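Local coordinates for protein orotidine 5'-phosphate decarboxylase (Streptomyces avermitilis, PDB 3V75) that probably catalyses the decarboxylation of orotidine 5'-phosphate to UMP, the last step of de novo UMP biosynthesis, at residues 114-119 with 144-149; 133-138 with 167-172. All blocks are in the same frame, centred on the assembly; numbering follows the deposited sequence.

Together the interactions involve three neighbouring strands of a closed eight-stranded parallel barrel, and their centres lie about 9 Å apart. Interaction 1 pairs strands 113-120 and 145-148. Interaction 2 joins the end of helix 124-134, which connects those two strands, to the start of the next strand, 170-176. Strand pairing couples them directly: Asp144 O is 2.8 Å from Gly170 N, and Val148 N is 2.9 Å from Phe172 O, both probable hydrogen bonds. Interaction 1 holds Lys119, the predicted proton donor. Interaction 2 stands further back, the side chain of Leu171 about 11 Å from that of Lys119. Lys119 meets Asp122 of the second subunit, while segment 133-138 touches that subunit through Ala133 and Phe134.

Interaction 1: 114-119 with 144-149; sequences VVMDAK and DALTVS
The hydroxyl of Thr147 is hydrogen-bonded to the end of strand 113-120, and this is the tight part of the contact. OG1 stands between the backbone N and the carbonyl carbon (chi1 61°), which points it at the other strand. Thr147 OG1 donates to Asp117 OD1 over 2.7 Å, coming from above the carboxylate plane. Thr147 OG1 also accepts from Lys119 N at 2.9 Å, and weakly from Ala118 N. Lys119 stays extended to CE and bends at its last torsion (chi4 66°). This brings Lys119 NZ back to Asp117 OD1 at 2.9 Å, on the face of the carboxylate opposite Thr147. OD1 is thus gripped from both faces. Lys83 binds OD2, and Asp122 of the second subunit forms a salt bridge with Lys119 NZ. This set, completed across the dimer interface, matches the Lys-Asp-Lys-Asp network of OMP decarboxylases, consistent with the predicted role of Lys119 as proton donor.

Backbone ladder bonds hold the middle: Met116 N to Ala145 O (2.8 Å) and Thr147 N to Met116 O (3.0 Å). At the far end Val114 N meets the anti lone pair of Asp144 OD2 at 2.9 Å, while OD1 bridges to Arg30 and Arg108.

The face with Val115 is looser, though still buried. Val115 CG1 lies 4.2 Å from Thr147 CG2, the two side chains at about a right angle. The other face packs more closely: Leu146 CD1 reaches CG of Met116, which is a selenomethionine, at 3.8 Å.

Strands 81-84 and 170-176 flank the pair in the barrel. Val115 faces Val81 and Phe172, whereas Val114 and Met116 pack under helix 93-109, and Phe134 of helix 124-134 also touches Met116 and Leu146.

Interaction 2: 133-138 with 167-172; sequences AFLRKD and SGAGLF
Leu135 and Leu171 meet methyl to methyl, their side chains crossing at about a right angle. Leu135 CD1 lies 3.7 Å from Leu171 CD2. The second branch of Leu135 serves a different neighbour: CD2 rests on Ala169 CB at 3.7 Å and on the carbonyl of Gly170, with O 3.8 Å away. One forked side chain therefore spans the entry to strand 170-176. With CG anti to the carbonyl carbon (chi1 -62°) and an extended chi2 (165°), the two methyls reach the strand. Ala169 points its methyl back at them.

A single polar bond closes the other end. In one of two modelled conformers, Ser167 OG donates to Leu135 O over 2.6 Å, in the carbonyl plane, with a C=O...donor angle of 151°. The bond may therefore not always be present. Beyond this the contact thins out. Arg136 turns away and forms a salt bridge with Asp138 on the exposed side.

Leu135 also packs on Leu146, and Leu171 on Ala160 and Val161 of helix 158-167. Here the ends of two successive helices come together over a strand start, as expected in the repeating beta-alpha units of a TIM barrel.

Interaction 1: 114-119 with 144-149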
loop_
_atom_site.group_PDB
_atom_site.type_symbol
_atom_site.label_atom_id
_atom_site.label_comp_id
_atom_site.label_asym_id
_atom_site.label_seq_id
_atom_site.Cartn_x
_atom_site.Cartn_y
_atom_site.Cartn_z
ATOM N N VAL A 114 9.413 8.845 13.769
ATOM C CA VAL A 114 8.344 8.872 12.774
ATOM C C VAL A 114 8.029 7.468 12.275
ATOM O O VAL A 114 8.908 6.773 11.747
ATOM C CB VAL A 114 8.715 9.776 11.584
ATOM C CG1 VAL A 114 7.662 9.672 10.455
ATOM C CG2 VAL A 114 8.844 11.239 12.070
ATOM N N VAL A 115 6.774 7.077 12.442
ATOM C CA VAL A 115 6.256 5.852 11.886
ATOM C C VAL A 115 5.478 6.235 10.651
ATOM O O VAL A 115 4.425 6.891 10.740
ATOM C CB VAL A 115 5.316 5.141 12.890
ATOM C CG1 VAL A 115 4.644 3.930 12.223
ATOM C CG2 VAL A 115 6.106 4.754 14.118
HETATM N N MSE A 116 5.976 5.832 9.482
HETATM C CA MSE A 116 5.288 6.148 8.242
HETATM C C MSE A 116 4.115 5.175 8.084
HETATM O O MSE A 116 4.319 3.957 7.874
HETATM C CB MSE A 116 6.241 6.036 7.066
HETATM C CG MSE A 116 5.529 6.165 5.729
HETATM SE SE MSE A 116 4.841 7.977 5.402
HETATM C CE MSE A 116 6.534 8.889 5.398
ATOM N N ASP A 117 2.877 5.666 8.171
ATOM C CA ASP A 117 1.741 4.772 7.976
ATOM C C ASP A 117 1.324 4.800 6.512
ATOM O O ASP A 117 0.544 5.659 6.049
ATOM C CB ASP A 117 0.574 5.127 8.911
ATOM C CG ASP A 117 -0.419 4.031 9.022
ATOM O OD1 ASP A 117 -0.381 3.067 8.196
ATOM O OD2 ASP A 117 -1.280 4.067 9.941
ATOM N N ALA A 118 1.900 3.854 5.770
ATOM C CA ALA A 118 1.699 3.762 4.324
ATOM C C ALA A 118 1.163 2.379 3.910
ATOM O O ALA A 118 0.753 2.175 2.749
ATOM C CB ALA A 118 3.008 4.068 3.613
ATOM N N LYS A 119 1.151 1.437 4.856
ATOM C CA LYS A 119 0.575 0.092 4.626
ATOM C C LYS A 119 0.975 -0.484 3.268
ATOM O O LYS A 119 0.127 -0.876 2.457
ATOM C CB LYS A 119 -0.946 0.085 4.829
ATOM C CG LYS A 119 -1.338 0.414 6.289
ATOM C CD LYS A 119 -2.843 0.248 6.464
ATOM C CE LYS A 119 -3.304 0.632 7.907
ATOM N NZ LYS A 119 -3.104 2.109 8.172
ATOM N N ASP A 144 11.514 6.175 10.789
ATOM C CA ASP A 144 12.035 5.221 11.760
ATOM C C ASP A 144 11.337 3.873 11.685
ATOM O O ASP A 144 11.894 2.854 12.092
ATOM C CB ASP A 144 11.891 5.821 13.154
ATOM C CG ASP A 144 12.721 7.049 13.283
ATOM O OD1 ASP A 144 13.971 6.899 13.326
ATOM O OD2 ASP A 144 12.166 8.186 13.262
ATOM N N ALA A 145 10.115 3.853 11.168
ATOM C CA ALA A 145 9.436 2.588 10.894
ATOM C C ALA A 145 8.406 2.762 9.802
ATOM O O ALA A 145 8.033 3.894 9.468
ATOM C CB ALA A 145 8.779 2.015 12.177
ATOM N N LEU A 146 7.926 1.640 9.259
ATOM C CA LEU A 146 6.965 1.661 8.166
ATOM C C LEU A 146 5.885 0.659 8.479
ATOM O O LEU A 146 6.192 -0.472 8.879
ATOM C CB LEU A 146 7.678 1.242 6.868
ATOM C CG LEU A 146 6.808 1.098 5.626
ATOM C CD1 LEU A 146 6.156 2.426 5.163
ATOM C CD2 LEU A 146 7.653 0.415 4.476
ATOM N N THR A 147 4.620 1.026 8.280
ATOM C CA THR A 147 3.556 0.026 8.370
ATOM C C THR A 147 3.494 -0.740 7.039
ATOM O O THR A 147 3.570 -0.146 5.936
ATOM C CB THR A 147 2.152 0.633 8.697
ATOM O OG1 THR A 147 1.784 1.542 7.655
ATOM C CG2 THR A 147 2.171 1.381 10.068
ATOM N N VAL A 148 3.314 -2.059 7.156
ATOM C CA VAL A 148 3.259 -2.953 5.983
ATOM C C VAL A 148 2.130 -3.941 6.112
ATOM O O VAL A 148 1.739 -4.340 7.227
ATOM C CB VAL A 148 4.601 -3.718 5.752
ATOM C CG1 VAL A 148 5.725 -2.724 5.436
ATOM C CG2 VAL A 148 4.986 -4.562 6.988
ATOM N N SER A 149 1.592 -4.342 4.971
ATOM C CA SER A 149 0.454 -5.255 4.937
ATOM C C SER A 149 1.027 -6.626 4.504
ATOM O O SER A 149 1.894 -6.691 3.614
ATOM C CB SER A 149 -0.562 -4.664 3.949
ATOM O OG SER A 149 -1.799 -5.371 3.872
#

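Interaction 2: 133-138 with 167-172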
loop_
_atom_site.group_PDB
_atom_site.type_symbol
_atom_site.label_atom_id
_atom_site.label_comp_id
_atom_site.label_asym_id
_atom_site.label_seq_id
_atom_site.Cartn_x
_atom_site.Cartn_y
_atom_site.Cartn_z
ATOM N N ALA A 133 12.366 3.559 -0.436
ATOM C CA ALA A 133 11.660 4.838 -0.275
ATOM C C ALA A 133 11.599 5.269 1.201
ATOM O O ALA A 133 11.732 6.459 1.507
ATOM C CB ALA A 133 10.229 4.720 -0.807
ATOM N N PHE A 134 11.374 4.316 2.104
ATOM C CA PHE A 134 11.025 4.681 3.484
ATOM C C PHE A 134 12.045 4.278 4.556
ATOM O O PHE A 134 11.937 4.758 5.697
ATOM C CB PHE A 134 9.677 4.061 3.856
ATOM C CG PHE A 134 8.535 4.555 3.016
ATOM C CD1 PHE A 134 8.130 5.871 3.104
ATOM C CD2 PHE A 134 7.888 3.718 2.114
ATOM C CE1 PHE A 134 7.069 6.353 2.309
ATOM C CE2 PHE A 134 6.852 4.172 1.329
ATOM C CZ PHE A 134 6.422 5.509 1.417
ATOM N N LEU A 135 12.979 3.371 4.258
ATOM C CA LEU A 135 13.766 2.720 5.324
ATOM C C LEU A 135 15.250 2.836 5.142
ATOM O O LEU A 135 16.005 2.225 5.890
ATOM C CB LEU A 135 13.380 1.239 5.463
ATOM C CG LEU A 135 11.911 1.018 5.863
ATOM C CD1 LEU A 135 11.494 -0.430 5.633
ATOM C CD2 LEU A 135 11.603 1.492 7.305
ATOM N N ARG A 136 15.699 3.595 4.162
ATOM C CA ARG A 136 17.127 3.787 4.019
ATOM C C ARG A 136 17.468 5.248 4.263
ATOM O O ARG A 136 16.726 6.116 3.802
ATOM C CB ARG A 136 17.546 3.371 2.621
ATOM C CG ARG A 136 19.029 3.226 2.576
ATOM C CD ARG A 136 19.412 2.343 1.433
ATOM N NE ARG A 136 19.274 3.046 0.172
ATOM C CZ ARG A 136 19.520 2.435 -0.980
ATOM N NH1 ARG A 136 19.905 1.147 -0.932
ATOM N NH2 ARG A 136 19.416 3.089 -2.138
ATOM N N LYS A 137 18.597 5.561 4.903
ATOM C CA LYS A 137 18.780 6.976 5.313
ATOM C C LYS A 137 18.906 8.045 4.263
ATOM O O LYS A 137 18.711 9.235 4.545
ATOM C CB LYS A 137 19.942 7.133 6.256
ATOM C CG LYS A 137 21.260 6.732 5.623
ATOM C CD LYS A 137 22.309 7.308 6.533
ATOM C CE LYS A 137 23.705 7.201 5.934
ATOM N NZ LYS A 137 24.581 7.849 6.960
ATOM N N ASP A 138 19.270 7.654 3.046
ATOM C CA ASP A 138 19.404 8.623 1.965
ATOM C C ASP A 138 18.063 8.985 1.337
ATOM O O ASP A 138 17.992 9.852 0.452
ATOM C CB ASP A 138 20.281 8.009 0.830
ATOM C CG ASP A 138 19.578 6.816 0.106
ATOM O OD1 ASP A 138 18.913 5.951 0.762
ATOM O OD2 ASP A 138 19.677 6.707 -1.142
ATOM N N SER A 167 19.370 -0.268 8.715
ATOM C CA SER A 167 19.245 1.183 8.960
ATOM C C SER A 167 18.921 1.531 10.405
ATOM O O SER A 167 18.917 2.700 10.761
ATOM C CB SER A 167 18.117 1.759 8.115
ATOM O OG SER A 167 18.399 1.624 6.739
ATOM N N GLY A 168 18.608 0.534 11.220
ATOM C CA GLY A 168 18.149 0.806 12.584
ATOM C C GLY A 168 16.684 1.262 12.585
ATOM O O GLY A 168 16.216 1.884 13.572
ATOM N N ALA A 169 15.935 0.896 11.539
ATOM C CA ALA A 169 14.502 1.176 11.423
ATOM C C ALA A 169 13.696 -0.052 11.811
ATOM O O ALA A 169 14.256 -1.131 12.086
ATOM C CB ALA A 169 14.150 1.609 10.000
ATOM N N GLY A 170 12.375 0.097 11.860
ATOM C CA GLY A 170 11.495 -1.013 12.206
ATOM C C GLY A 170 10.329 -1.128 11.233
ATOM O O GLY A 170 10.183 -0.332 10.289
ATOM N N LEU A 171 9.498 -2.135 11.468
ATOM C CA LEU A 171 8.258 -2.306 10.714
ATOM C C LEU A 171 7.113 -2.490 11.704
ATOM O O LEU A 171 7.338 -2.963 12.828
ATOM C CB LEU A 171 8.288 -3.559 9.819
ATOM C CG LEU A 171 9.402 -3.611 8.756
ATOM C CD1 LEU A 171 9.333 -4.987 8.017
ATOM C CD2 LEU A 171 9.325 -2.476 7.759
ATOM N N PHE A 172 5.898 -2.134 11.267
ATOM C CA PHE A 172 4.674 -2.574 11.949
ATOM C C PHE A 172 3.846 -3.322 10.942
ATOM O O PHE A 172 3.365 -2.753 9.947
ATOM C CB PHE A 172 3.895 -1.384 12.492
ATOM C CG PHE A 172 4.554 -0.742 13.712
ATOM C CD1 PHE A 172 5.439 0.331 13.562
ATOM C CD2 PHE A 172 4.311 -1.240 15.007
ATOM C CE1 PHE A 172 6.044 0.905 14.677
ATOM C CE2 PHE A 172 4.915 -0.666 16.104
ATOM C CZ PHE A 172 5.776 0.404 15.945
#